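Side-chain contacts in D-alanyl-D-alanine carboxypeptidase (PDB 5TR7), which probably removes the terminal D-alanine from peptidoglycan precursors in the bacterial cell wall, as a serine carboxypeptidase of the penicillin-binding protein family: residues Y11-Y16 with L244-R249; Q158-D163 with D198-G203; D152-G157 with R222-V227. All blocks are in the same frame, centred on the assembly; numbering follows the deposited sequence.

Contact 1: Y11-Y16 with L244-R249; sequences YVLMDY and LSYGFR
L13, hydrogen-bonded through its backbone to L22 and A23 of strand 21-25, turns its side chain onto Y246 and G247 in a helical turn that is itself tied by the bond from R249 N to S245 O, 3.0 Å. This is where helix 233-251 lies against one face of the five-stranded antiparallel sheet, the helix-on-sheet layering of the penicillin-binding and serine beta-lactamase fold. The contact across the two segments is apolar, and one methyl carries it. With CG anti to its backbone N (chi1 170°), L13 reaches out from the strand and sets CD2 against bare helix backbone, 3.9 Å from G247 CA. Because G247 has no side chain, the leucine can meet the main chain directly. Y246 stands beside this spot, and its side chain also touches P4 of the N-terminal loop. L244 starts away from the strand, though its end comes nearer, and packs on L223, while F248 reaches strand 209-218. V12 and M14, the strand neighbours of L13, touch helix 150-163 instead, so the strand is sandwiched between two helices. At the Y246 ring, L13 CD2 arrives at the edge, in the ring plane, 4.0 Å from Y246 CD2.

Contact 2: Q158-D163 with D198-G203; sequences QALIRD and DGIKTG
L160 is the first residue of 158-163, on helix 150-163, to touch 198-203, on strand 196-205: its CD1 rests 3.9 Å from I200 CG2, the two side chains crossing at a slant. The next residue, I161, sends CD1 to I200 CD1, a looser meeting at 4.3 Å. I200 serves both because its branches part: CG2 lies anti to the backbone N and goes to L160, while CG1, beside the N (chi1 -47°), carries CD1 to I161. R162 and D163, which end the helix, make no contact with 198-203 and are joined by a salt bridge from R162 NH1 to D163 OD2, 2.8 Å long but bent (138°); Y43 OH also bonds that carboxylate oxygen. On the strand, a cis peptide precedes I200, and I200 with K201 forms a classic beta bulge against V213. K201, predicted to bind substrate, opens the Lys-Thr-Gly motif of this family. M39 of helix 37-50 touches both I200 and K201. The contact between helix and strand is thus apolar throughout, methyl against methyl, while K201, next in the chain, leads its amine away from the helix, with NZ bonded to T202 O at 3.2 Å and to S98 OG.

Contact 3: D152-G157 with R222-V227; sequences DLALLG and RLVAVV
V226 packs straight onto the backbone of A154, its CG2 3.7 Å from A154 N and equally close to CA. Here the central helix 150-163 lies on the five-stranded antiparallel sheet of the penicillin-binding fold, on the face away from helix 233-251. The short segments run 8.1 Å apart at closest, at 141° between their directions, so helix and strand are roughly antiparallel but clearly slanted. The tight part is this A154–V226 meeting: alanine's small side chain lets the strand come up to the helix, and A154 CB adds a contact of 3.8 Å to V226 CG2. V226 holds CG2 anti to its carbonyl carbon, beside the backbone N, and that methyl is the one against the helix; its other branch, CG1, finds L153 CB only at 4.4 Å. At V224 the side chains stand further apart, V224 CG1 4.5 Å from A154 CB, although this methyl still meets the helix main chain. At the partly exposed end R222 makes no contact with the helix segment, its NH2 bonding S215 OG instead. On the helix's far side L155 points away and is partly exposed, and D152, also turned away, bonds S133 OG and N132 N. L223, facing the opposite side of the sheet, packs on helix 233-251. Against the helix main chain, V224 CG1 lies 3.9 Å from A154 O.

Overall arrangement
The three contacts stack helices on both faces of one sheet: contact 1 joins helix 233-251 to it, contacts 2 and 3 the central helix 150-163. Contacts 1 and 3, 9 Å apart between centres, share paired strands, with M14 N 2.7 Å from V224 O. Contacts 2 and 3 are closer, centres 7 Å apart, and are tied by the salt bridge from R222 NH1 to D198 OD2, 2.9 Å; I200 CD1 also packs on G157 CA. Between contacts 1 and 2, Q158 NE2 probably hydrogen-bonds Y16 O (2.9 Å). Contact 2 contains K201, predicted to bind substrate, and the side chain of L160 is about 9 Å from that of K38, a predicted catalytic residue. Contact 1 lies away from the active site and from the nitrite pocket.

Contact 1: Y11-Y16 with L244-R249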
ATOM      1  N   TYR A  11       2.702   4.704  15.145  1.00 52.50           N
ATOM      2  CA  TYR A  11       2.582   5.637  14.041  1.00 54.48           C
ATOM      3  C   TYR A  11       3.853   6.350  13.782  1.00 53.22           C
ATOM      4  O   TYR A  11       4.778   6.331  14.606  1.00 54.05           O
ATOM      5  CB  TYR A  11       1.481   6.671  14.299  1.00 55.56           C
ATOM      6  CG  TYR A  11       1.718   7.590  15.500  1.00 61.12           C
ATOM      7  CD1 TYR A  11       2.474   8.757  15.384  1.00 70.77           C
ATOM      8  CD2 TYR A  11       1.162   7.310  16.745  1.00 63.10           C
ATOM      9  CE1 TYR A  11       2.652   9.612  16.466  1.00 72.83           C
ATOM     10  CE2 TYR A  11       1.336   8.158  17.824  1.00 65.01           C
ATOM     11  CZ  TYR A  11       2.073   9.311  17.667  1.00 71.29           C
ATOM     12  OH  TYR A  11       2.251  10.166  18.725  1.00 75.50           O
ATOM     13  N   VAL A  12       3.906   6.921  12.582  1.00 54.31           N
ATOM     14  CA  VAL A  12       5.015   7.767  12.192  1.00 51.98           C
ATOM     15  C   VAL A  12       4.516   8.848  11.288  1.00 49.31           C
ATOM     16  O   VAL A  12       3.612   8.622  10.495  1.00 58.06           O
ATOM     17  CB  VAL A  12       6.212   7.015  11.606  1.00 62.44           C
ATOM     18  CG1 VAL A  12       5.837   6.254  10.385  1.00 71.60           C
ATOM     19  CG2 VAL A  12       7.306   8.008  11.246  1.00 67.79           C
ATOM     20  N   LEU A  13       5.069  10.034  11.423  1.00 51.64           N
ATOM     21  CA  LEU A  13       4.715  11.133  10.574  1.00 49.60           C
ATOM     22  C   LEU A  13       6.019  11.591  10.019  1.00 51.08           C
ATOM     23  O   LEU A  13       6.906  11.891  10.748  1.00 57.97           O
ATOM     24  CB  LEU A  13       4.062  12.234  11.371  1.00 55.14           C
ATOM     25  CG  LEU A  13       3.843  13.540  10.642  1.00 61.17           C
ATOM     26  CD1 LEU A  13       3.149  13.309   9.335  1.00 67.73           C
ATOM     27  CD2 LEU A  13       3.056  14.498  11.494  1.00 61.52           C
ATOM     28  N   MET A  14       6.129  11.656   8.715  1.00 54.51           N
ATOM     29  CA  MET A  14       7.377  12.011   8.070  1.00 54.88           C
ATOM     30  C   MET A  14       7.228  13.094   7.054  1.00 49.79           C
ATOM     31  O   MET A  14       6.270  13.110   6.287  1.00 59.63           O
ATOM     32  CB  MET A  14       7.922  10.752   7.387  1.00 52.81           C
ATOM     33  CG  MET A  14       9.142  10.942   6.510  1.00 68.13           C
ATOM     34  SD  MET A  14       9.629   9.428   5.675  1.00 64.92           S
ATOM     35  CE  MET A  14      10.464   8.589   7.014  1.00 68.05           C
ATOM     36  N   ASP A  15       8.176  14.011   7.073  1.00 53.28           N
ATOM     37  CA  ASP A  15       8.254  15.047   6.043  1.00 58.99           C
ATOM     38  C   ASP A  15       8.764  14.346   4.761  1.00 56.30           C
ATOM     39  O   ASP A  15       9.834  13.766   4.769  1.00 53.87           O
ATOM     40  CB  ASP A  15       9.239  16.149   6.475  1.00 59.95           C
ATOM     41  CG  ASP A  15       9.689  17.025   5.326  1.00 62.62           C
ATOM     42  OD1 ASP A  15       8.908  17.334   4.407  1.00 54.86           O
ATOM     43  OD2 ASP A  15      10.874  17.373   5.330  1.00 67.89           O
ATOM     44  N   TYR A  16       7.997  14.413   3.682  1.00 54.85           N
ATOM     45  CA  TYR A  16       8.355  13.778   2.446  1.00 46.72           C
ATOM     46  C   TYR A  16       9.639  14.312   1.892  1.00 51.65           C
ATOM     47  O   TYR A  16      10.397  13.546   1.333  1.00 55.74           O
ATOM     48  CB  TYR A  16       7.268  13.933   1.343  1.00 51.03           C
ATOM     49  CG  TYR A  16       7.744  13.500  -0.031  1.00 51.51           C
ATOM     50  CD1 TYR A  16       7.598  12.173  -0.457  1.00 53.98           C
ATOM     51  CD2 TYR A  16       8.334  14.398  -0.910  1.00 54.29           C
ATOM     52  CE1 TYR A  16       8.064  11.779  -1.684  1.00 49.23           C
ATOM     53  CE2 TYR A  16       8.775  13.996  -2.171  1.00 54.26           C
ATOM     54  CZ  TYR A  16       8.637  12.680  -2.538  1.00 51.27           C
ATOM     55  OH  TYR A  16       9.109  12.210  -3.769  1.00 52.96           O
ATOM     56  N   LEU A 244      -1.694  14.374  10.273  1.00 56.88           N
ATOM     57  CA  LEU A 244      -1.314  15.205   9.125  1.00 55.16           C
ATOM     58  C   LEU A 244      -1.464  16.701   9.414  1.00 56.84           C
ATOM     59  O   LEU A 244      -0.563  17.472   9.070  1.00 55.96           O
ATOM     60  CB  LEU A 244      -2.106  14.831   7.867  1.00 56.67           C
ATOM     61  CG  LEU A 244      -1.781  13.490   7.229  1.00 58.92           C
ATOM     62  CD1 LEU A 244      -2.895  13.060   6.277  1.00 57.71           C
ATOM     63  CD2 LEU A 244      -0.464  13.497   6.496  1.00 55.14           C
ATOM     64  N   SER A 245      -2.577  17.134  10.012  1.00 52.62           N
ATOM     65  CA  SER A 245      -2.761  18.563  10.322  1.00 52.07           C
ATOM     66  C   SER A 245      -1.666  19.071  11.223  1.00 54.45           C
ATOM     67  O   SER A 245      -1.195  20.189  11.051  1.00 60.96           O
ATOM     68  CB  SER A 245      -4.084  18.850  11.018  1.00 53.67           C
ATOM     69  OG  SER A 245      -5.097  18.383  10.204  1.00 56.05           O
ATOM     70  N   TYR A 246      -1.282  18.265  12.202  1.00 55.70           N
ATOM     71  CA  TYR A 246      -0.204  18.649  13.079  1.00 59.47           C
ATOM     72  C   TYR A 246       1.079  18.892  12.251  1.00 55.60           C
ATOM     73  O   TYR A 246       1.772  19.852  12.435  1.00 62.89           O
ATOM     74  CB  TYR A 246       0.039  17.539  14.118  1.00 63.58           C
ATOM     75  CG  TYR A 246       1.332  17.691  14.863  1.00 61.82           C
ATOM     76  CD1 TYR A 246       1.455  18.632  15.918  1.00 68.96           C
ATOM     77  CD2 TYR A 246       2.411  16.929  14.541  1.00 66.37           C
ATOM     78  CE1 TYR A 246       2.660  18.812  16.614  1.00 67.49           C
ATOM     79  CE2 TYR A 246       3.620  17.044  15.250  1.00 69.86           C
ATOM     80  CZ  TYR A 246       3.753  18.002  16.249  1.00 71.00           C
ATOM     81  OH  TYR A 246       4.966  18.083  16.874  1.00 67.72           O
ATOM     82  N   GLY A 247       1.356  18.045  11.304  1.00 50.43           N
ATOM     83  CA  GLY A 247       2.579  18.207  10.497  1.00 56.94           C
ATOM     84  C   GLY A 247       2.531  19.505   9.691  1.00 58.94           C
ATOM     85  O   GLY A 247       3.546  20.176   9.548  1.00 57.19           O
ATOM     86  N   PHE A 248       1.355  19.846   9.154  1.00 58.30           N
ATOM     87  CA  PHE A 248       1.228  21.060   8.337  1.00 60.84           C
ATOM     88  C   PHE A 248       1.418  22.281   9.193  1.00 64.90           C
ATOM     89  O   PHE A 248       2.037  23.235   8.751  1.00 63.14           O
ATOM     90  CB  PHE A 248      -0.078  21.083   7.529  1.00 58.36           C
ATOM     91  CG  PHE A 248      -0.127  20.017   6.420  1.00 55.93           C
ATOM     92  CD1 PHE A 248       0.903  19.904   5.498  1.00 57.95           C
ATOM     93  CD2 PHE A 248      -1.254  19.222   6.252  1.00 57.05           C
ATOM     94  CE1 PHE A 248       0.851  18.966   4.472  1.00 56.03           C
ATOM     95  CE2 PHE A 248      -1.310  18.278   5.245  1.00 55.17           C
ATOM     96  CZ  PHE A 248      -0.258  18.164   4.341  1.00 53.52           C
ATOM     97  N   ARG A 249       0.925  22.214  10.425  1.00 64.73           N
ATOM     98  CA  ARG A 249       1.110  23.271  11.399  1.00 75.37           C
ATOM     99  C   ARG A 249       2.541  23.293  12.001  1.00 71.88           C
ATOM    100  O   ARG A 249       2.999  24.331  12.425  1.00 72.90           O
ATOM    101  CB  ARG A 249       0.076  23.140  12.522  1.00 80.54           C
ATOM    102  CG  ARG A 249      -1.311  23.619  12.128  1.00 87.33           C
ATOM    103  CD  ARG A 249      -2.414  23.223  13.120  1.00 97.51           C
ATOM    104  NE  ARG A 249      -1.870  22.841  14.443  1.00 99.77           N
ATOM    105  CZ  ARG A 249      -1.888  21.602  14.983  1.00 91.62           C
ATOM    106  NH1 ARG A 249      -2.582  20.579  14.430  1.00 72.87           N
ATOM    107  NH2 ARG A 249      -1.296  21.402  16.170  1.00 92.54           N
TER

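Contact 2: Q158-D163 with D198-G203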
ATOM      1  N   GLN A 158       6.800   6.866   0.787  1.00 46.37           N
ATOM      2  CA  GLN A 158       7.608   7.946   0.249  1.00 51.87           C
ATOM      3  C   GLN A 158       8.252   7.520  -1.084  1.00 57.96           C
ATOM      4  O   GLN A 158       8.259   8.289  -2.055  1.00 50.73           O
ATOM      5  CB  GLN A 158       8.721   8.330   1.256  1.00 50.73           C
ATOM      6  CG  GLN A 158       9.708   9.391   0.768  1.00 51.21           C
ATOM      7  CD  GLN A 158      10.921   9.570   1.664  1.00 55.82           C
ATOM      8  OE1 GLN A 158      11.529   8.630   2.126  1.00 57.34           O
ATOM      9  NE2 GLN A 158      11.207  10.802   1.981  1.00 55.41           N
ATOM     10  N   ALA A 159       8.802   6.310  -1.113  1.00 55.94           N
ATOM     11  CA  ALA A 159       9.446   5.787  -2.337  1.00 59.27           C
ATOM     12  C   ALA A 159       8.484   5.626  -3.489  1.00 55.83           C
ATOM     13  O   ALA A 159       8.888   5.769  -4.652  1.00 54.41           O
ATOM     14  CB  ALA A 159      10.103   4.440  -2.051  1.00 58.66           C
ATOM     15  N   LEU A 160       7.241   5.270  -3.173  1.00 49.78           N
ATOM     16  CA  LEU A 160       6.236   5.148  -4.216  1.00 56.05           C
ATOM     17  C   LEU A 160       6.025   6.484  -4.915  1.00 50.62           C
ATOM     18  O   LEU A 160       5.970   6.576  -6.139  1.00 52.07           O
ATOM     19  CB  LEU A 160       4.878   4.681  -3.677  1.00 49.59           C
ATOM     20  CG  LEU A 160       4.601   3.216  -3.445  1.00 51.05           C
ATOM     21  CD1 LEU A 160       3.339   3.044  -2.570  1.00 44.89           C
ATOM     22  CD2 LEU A 160       4.544   2.438  -4.754  1.00 55.78           C
ATOM     23  N   ILE A 161       5.831   7.521  -4.124  1.00 49.42           N
ATOM     24  CA  ILE A 161       5.634   8.876  -4.673  1.00 42.61           C
ATOM     25  C   ILE A 161       6.880   9.352  -5.352  1.00 48.23           C
ATOM     26  O   ILE A 161       6.863   9.934  -6.405  1.00 48.61           O
ATOM     27  CB  ILE A 161       5.357   9.794  -3.513  1.00 46.60           C
ATOM     28  CG1 ILE A 161       4.059   9.377  -2.820  1.00 44.94           C
ATOM     29  CG2 ILE A 161       5.392  11.248  -3.952  1.00 44.38           C
ATOM     30  CD1 ILE A 161       3.842  10.067  -1.474  1.00 53.70           C
ATOM     31  N   ARG A 162       8.018   9.055  -4.763  1.00 51.06           N
ATOM     32  CA  ARG A 162       9.280   9.549  -5.326  1.00 50.77           C
ATOM     33  C   ARG A 162       9.795   8.876  -6.545  1.00 46.18           C
ATOM     34  O   ARG A 162      10.358   9.552  -7.424  1.00 49.77           O
ATOM     35  CB  ARG A 162      10.388   9.383  -4.251  1.00 50.87           C
ATOM     36  CG  ARG A 162      11.739   9.956  -4.583  1.00 53.39           C
ATOM     37  CD  ARG A 162      12.780   8.904  -4.211  1.00 64.53           C
ATOM     38  NE  ARG A 162      12.902   8.645  -2.817  1.00 61.71           N
ATOM     39  CZ  ARG A 162      13.299   7.503  -2.246  1.00 57.75           C
ATOM     40  NH1 ARG A 162      13.484   6.333  -2.844  1.00 59.82           N
ATOM     41  NH2 ARG A 162      13.392   7.494  -0.956  1.00 72.13           N
ATOM     42  N   ASP A 163       9.724   7.555  -6.566  1.00 47.08           N
ATOM     43  CA  ASP A 163      10.427   6.762  -7.647  1.00 49.40           C
ATOM     44  C   ASP A 163       9.501   6.244  -8.709  1.00 48.73           C
ATOM     45  O   ASP A 163       9.932   6.085  -9.832  1.00 46.35           O
ATOM     46  CB  ASP A 163      11.129   5.535  -7.034  1.00 49.27           C
ATOM     47  CG  ASP A 163      12.091   5.866  -5.914  1.00 43.91           C
ATOM     48  OD1 ASP A 163      12.665   6.939  -5.958  1.00 54.36           O
ATOM     49  OD2 ASP A 163      12.424   4.966  -5.080  1.00 54.22           O
ATOM     50  N   ASP A 198      -3.821  12.282  -1.339  1.00 46.56           N
ATOM     51  CA  ASP A 198      -3.813  11.600  -2.616  1.00 45.40           C
ATOM     52  C   ASP A 198      -3.247  10.152  -2.523  1.00 48.44           C
ATOM     53  O   ASP A 198      -2.904   9.556  -3.520  1.00 46.78           O
ATOM     54  CB  ASP A 198      -3.068  12.499  -3.646  1.00 50.60           C
ATOM     55  CG  ASP A 198      -1.609  12.722  -3.286  1.00 58.00           C
ATOM     56  OD1 ASP A 198      -1.142  12.136  -2.265  1.00 55.93           O
ATOM     57  OD2 ASP A 198      -0.936  13.512  -4.015  1.00 57.03           O
ATOM     58  N   GLY A 199      -3.192   9.604  -1.312  1.00 46.86           N
ATOM     59  CA  GLY A 199      -2.771   8.248  -1.082  1.00 45.43           C
ATOM     60  C   GLY A 199      -2.846   7.936   0.416  1.00 43.45           C
ATOM     61  O   GLY A 199      -3.204   8.788   1.208  1.00 48.98           O
ATOM     62  N   ILE A 200      -2.431   6.753   0.835  1.00 43.32           N
ATOM     63  CA  ILE A 200      -1.874   5.745  -0.045  1.00 45.43           C
ATOM     64  C   ILE A 200      -2.638   4.428   0.039  1.00 47.41           C
ATOM     65  O   ILE A 200      -3.363   4.061  -0.865  1.00 38.27           O
ATOM     66  CB  ILE A 200      -0.388   5.499   0.261  1.00 50.63           C
ATOM     67  CG1 ILE A 200       0.358   6.823   0.389  1.00 52.90           C
ATOM     68  CG2 ILE A 200       0.248   4.575  -0.759  1.00 49.81           C
ATOM     69  CD1 ILE A 200       1.892   6.675   0.409  1.00 56.11           C
ATOM     70  N   LYS A 201      -2.491   3.708   1.128  1.00 45.40           N
ATOM     71  CA  LYS A 201      -3.073   2.397   1.191  1.00 46.88           C
ATOM     72  C   LYS A 201      -3.568   2.068   2.568  1.00 47.09           C
ATOM     73  O   LYS A 201      -2.965   2.320   3.571  1.00 49.09           O
ATOM     74  CB  LYS A 201      -1.994   1.375   0.797  1.00 51.87           C
ATOM     75  CG  LYS A 201      -2.451  -0.074   0.649  1.00 56.04           C
ATOM     76  CD  LYS A 201      -3.237  -0.222  -0.625  1.00 57.30           C
ATOM     77  CE  LYS A 201      -3.820  -1.623  -0.783  1.00 63.65           C
ATOM     78  NZ  LYS A 201      -4.999  -1.932   0.071  1.00 61.51           N
ATOM     79  N   THR A 202      -4.589   1.304   2.547  1.00 44.40           N
ATOM     80  CA  THR A 202      -5.303   0.903   3.703  1.00 57.15           C
ATOM     81  C   THR A 202      -5.070  -0.597   4.025  1.00 49.77           C
ATOM     82  O   THR A 202      -4.685  -1.357   3.201  1.00 49.85           O
ATOM     83  CB  THR A 202      -6.749   1.164   3.310  1.00 54.75           C
ATOM     84  OG1 THR A 202      -7.543   1.250   4.459  1.00 80.07           O
ATOM     85  CG2 THR A 202      -7.250   0.126   2.339  1.00 52.38           C
ATOM     86  N   GLY A 203      -5.275  -0.991   5.257  1.00 57.87           N
ATOM     87  CA  GLY A 203      -5.186  -2.431   5.603  1.00 54.86           C
ATOM     88  C   GLY A 203      -5.620  -2.735   6.989  1.00 51.48           C
ATOM     89  O   GLY A 203      -5.832  -1.806   7.787  1.00 54.99           O
TER

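Contact 3: D152-G157 with R222-V227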
ATOM      1  N   ASP A 152       9.417   1.796   8.312  1.00 54.00           N
ATOM      2  CA  ASP A 152       9.697   1.200   7.005  1.00 57.83           C
ATOM      3  C   ASP A 152       8.545   1.408   6.018  1.00 61.71           C
ATOM      4  O   ASP A 152       8.782   1.617   4.836  1.00 61.41           O
ATOM      5  CB  ASP A 152      10.029  -0.264   7.107  1.00 61.85           C
ATOM      6  CG  ASP A 152      11.395  -0.533   7.795  1.00 64.61           C
ATOM      7  OD1 ASP A 152      12.059   0.400   8.319  1.00 65.09           O
ATOM      8  OD2 ASP A 152      11.795  -1.699   7.786  1.00 64.83           O
ATOM      9  N   LEU A 153       7.320   1.285   6.518  1.00 51.12           N
ATOM     10  CA  LEU A 153       6.161   1.520   5.682  1.00 58.29           C
ATOM     11  C   LEU A 153       6.112   2.996   5.218  1.00 52.17           C
ATOM     12  O   LEU A 153       5.760   3.265   4.069  1.00 48.77           O
ATOM     13  CB  LEU A 153       4.858   1.062   6.414  1.00 64.27           C
ATOM     14  CG  LEU A 153       4.754  -0.464   6.653  1.00 55.31           C
ATOM     15  CD1 LEU A 153       3.749  -0.821   7.706  1.00 64.23           C
ATOM     16  CD2 LEU A 153       4.407  -1.151   5.360  1.00 53.44           C
ATOM     17  N   ALA A 154       6.590   3.932   6.045  1.00 47.27           N
ATOM     18  CA  ALA A 154       6.648   5.310   5.639  1.00 45.60           C
ATOM     19  C   ALA A 154       7.652   5.489   4.507  1.00 57.79           C
ATOM     20  O   ALA A 154       7.401   6.238   3.539  1.00 52.68           O
ATOM     21  CB  ALA A 154       7.089   6.158   6.801  1.00 46.45           C
ATOM     22  N   LEU A 155       8.822   4.848   4.655  1.00 52.57           N
ATOM     23  CA  LEU A 155       9.840   4.913   3.604  1.00 59.62           C
ATOM     24  C   LEU A 155       9.233   4.362   2.332  1.00 53.43           C
ATOM     25  O   LEU A 155       9.423   4.910   1.294  1.00 52.89           O
ATOM     26  CB  LEU A 155      11.089   4.071   3.965  1.00 55.84           C
ATOM     27  CG  LEU A 155      12.045   4.566   5.040  1.00 62.46           C
ATOM     28  CD1 LEU A 155      13.123   3.511   5.431  1.00 73.22           C
ATOM     29  CD2 LEU A 155      12.692   5.871   4.636  1.00 61.34           C
ATOM     30  N   LEU A 156       8.420   3.314   2.439  1.00 51.52           N
ATOM     31  CA  LEU A 156       7.852   2.706   1.257  1.00 58.74           C
ATOM     32  C   LEU A 156       6.861   3.626   0.567  1.00 53.61           C
ATOM     33  O   LEU A 156       6.838   3.725  -0.660  1.00 46.03           O
ATOM     34  CB  LEU A 156       7.231   1.348   1.575  1.00 54.70           C
ATOM     35  CG  LEU A 156       6.606   0.553   0.447  1.00 51.50           C
ATOM     36  CD1 LEU A 156       7.623   0.245  -0.603  1.00 59.69           C
ATOM     37  CD2 LEU A 156       6.000  -0.720   0.927  1.00 53.83           C
ATOM     38  N   GLY A 157       6.013   4.237   1.363  1.00 57.02           N
ATOM     39  CA  GLY A 157       5.023   5.190   0.814  1.00 54.67           C
ATOM     40  C   GLY A 157       5.771   6.331   0.115  1.00 51.90           C
ATOM     41  O   GLY A 157       5.405   6.747  -0.980  1.00 51.12           O
ATOM     42  N   ARG A 222       4.597  18.382   1.757  1.00 53.31           N
ATOM     43  CA  ARG A 222       4.093  17.046   1.536  1.00 48.84           C
ATOM     44  C   ARG A 222       4.504  16.221   2.712  1.00 50.34           C
ATOM     45  O   ARG A 222       5.696  16.236   3.144  1.00 48.82           O
ATOM     46  CB  ARG A 222       4.520  16.368   0.255  1.00 53.31           C
ATOM     47  CG  ARG A 222       3.946  14.930   0.161  1.00 50.91           C
ATOM     48  CD  ARG A 222       4.336  14.135  -1.081  1.00 51.49           C
ATOM     49  NE  ARG A 222       3.568  14.473  -2.284  1.00 45.18           N
ATOM     50  CZ  ARG A 222       2.366  14.023  -2.565  1.00 44.84           C
ATOM     51  NH1 ARG A 222       1.816  14.400  -3.660  1.00 43.82           N
ATOM     52  NH2 ARG A 222       1.668  13.236  -1.716  1.00 49.80           N
ATOM     53  N   LEU A 223       3.508  15.527   3.264  1.00 48.47           N
ATOM     54  CA  LEU A 223       3.755  14.664   4.397  1.00 49.84           C
ATOM     55  C   LEU A 223       3.355  13.268   4.090  1.00 46.29           C
ATOM     56  O   LEU A 223       2.486  13.058   3.283  1.00 47.28           O
ATOM     57  CB  LEU A 223       2.930  15.106   5.591  1.00 53.85           C
ATOM     58  CG  LEU A 223       3.137  16.533   6.104  1.00 56.45           C
ATOM     59  CD1 LEU A 223       1.980  16.899   7.075  1.00 56.86           C
ATOM     60  CD2 LEU A 223       4.513  16.639   6.783  1.00 53.41           C
ATOM     61  N   VAL A 224       4.012  12.318   4.753  1.00 55.28           N
ATOM     62  CA  VAL A 224       3.651  10.911   4.681  1.00 50.82           C
ATOM     63  C   VAL A 224       3.358  10.500   6.124  1.00 52.87           C
ATOM     64  O   VAL A 224       4.171  10.749   7.010  1.00 59.79           O
ATOM     65  CB  VAL A 224       4.774  10.063   4.117  1.00 52.68           C
ATOM     66  CG1 VAL A 224       4.383   8.600   4.164  1.00 61.37           C
ATOM     67  CG2 VAL A 224       5.033  10.445   2.681  1.00 58.18           C
ATOM     68  N   ALA A 225       2.207   9.903   6.359  1.00 46.67           N
ATOM     69  CA  ALA A 225       1.833   9.402   7.689  1.00 47.44           C
ATOM     70  C   ALA A 225       1.436   7.939   7.663  1.00 48.23           C
ATOM     71  O   ALA A 225       0.927   7.419   6.657  1.00 45.53           O
ATOM     72  CB  ALA A 225       0.677  10.205   8.262  1.00 49.80           C
ATOM     73  N   VAL A 226       1.811   7.243   8.719  1.00 46.47           N
ATOM     74  CA  VAL A 226       1.448   5.840   8.847  1.00 53.20           C
ATOM     75  C   VAL A 226       0.792   5.691  10.220  1.00 51.23           C
ATOM     76  O   VAL A 226       1.331   6.156  11.239  1.00 55.19           O
ATOM     77  CB  VAL A 226       2.706   4.948   8.813  1.00 51.32           C
ATOM     78  CG1 VAL A 226       2.336   3.503   8.995  1.00 57.18           C
ATOM     79  CG2 VAL A 226       3.460   5.173   7.531  1.00 51.40           C
ATOM     80  N   VAL A 227      -0.373   5.069  10.240  1.00 51.46           N
ATOM     81  CA  VAL A 227      -1.106   4.826  11.520  1.00 52.31           C
ATOM     82  C   VAL A 227      -1.433   3.351  11.529  1.00 48.10           C
ATOM     83  O   VAL A 227      -1.965   2.835  10.586  1.00 48.77           O
ATOM     84  CB  VAL A 227      -2.339   5.749  11.634  1.00 53.59           C
ATOM     85  CG1 VAL A 227      -3.132   5.477  12.874  1.00 60.67           C
ATOM     86  CG2 VAL A 227      -1.860   7.196  11.701  1.00 56.55           C
TER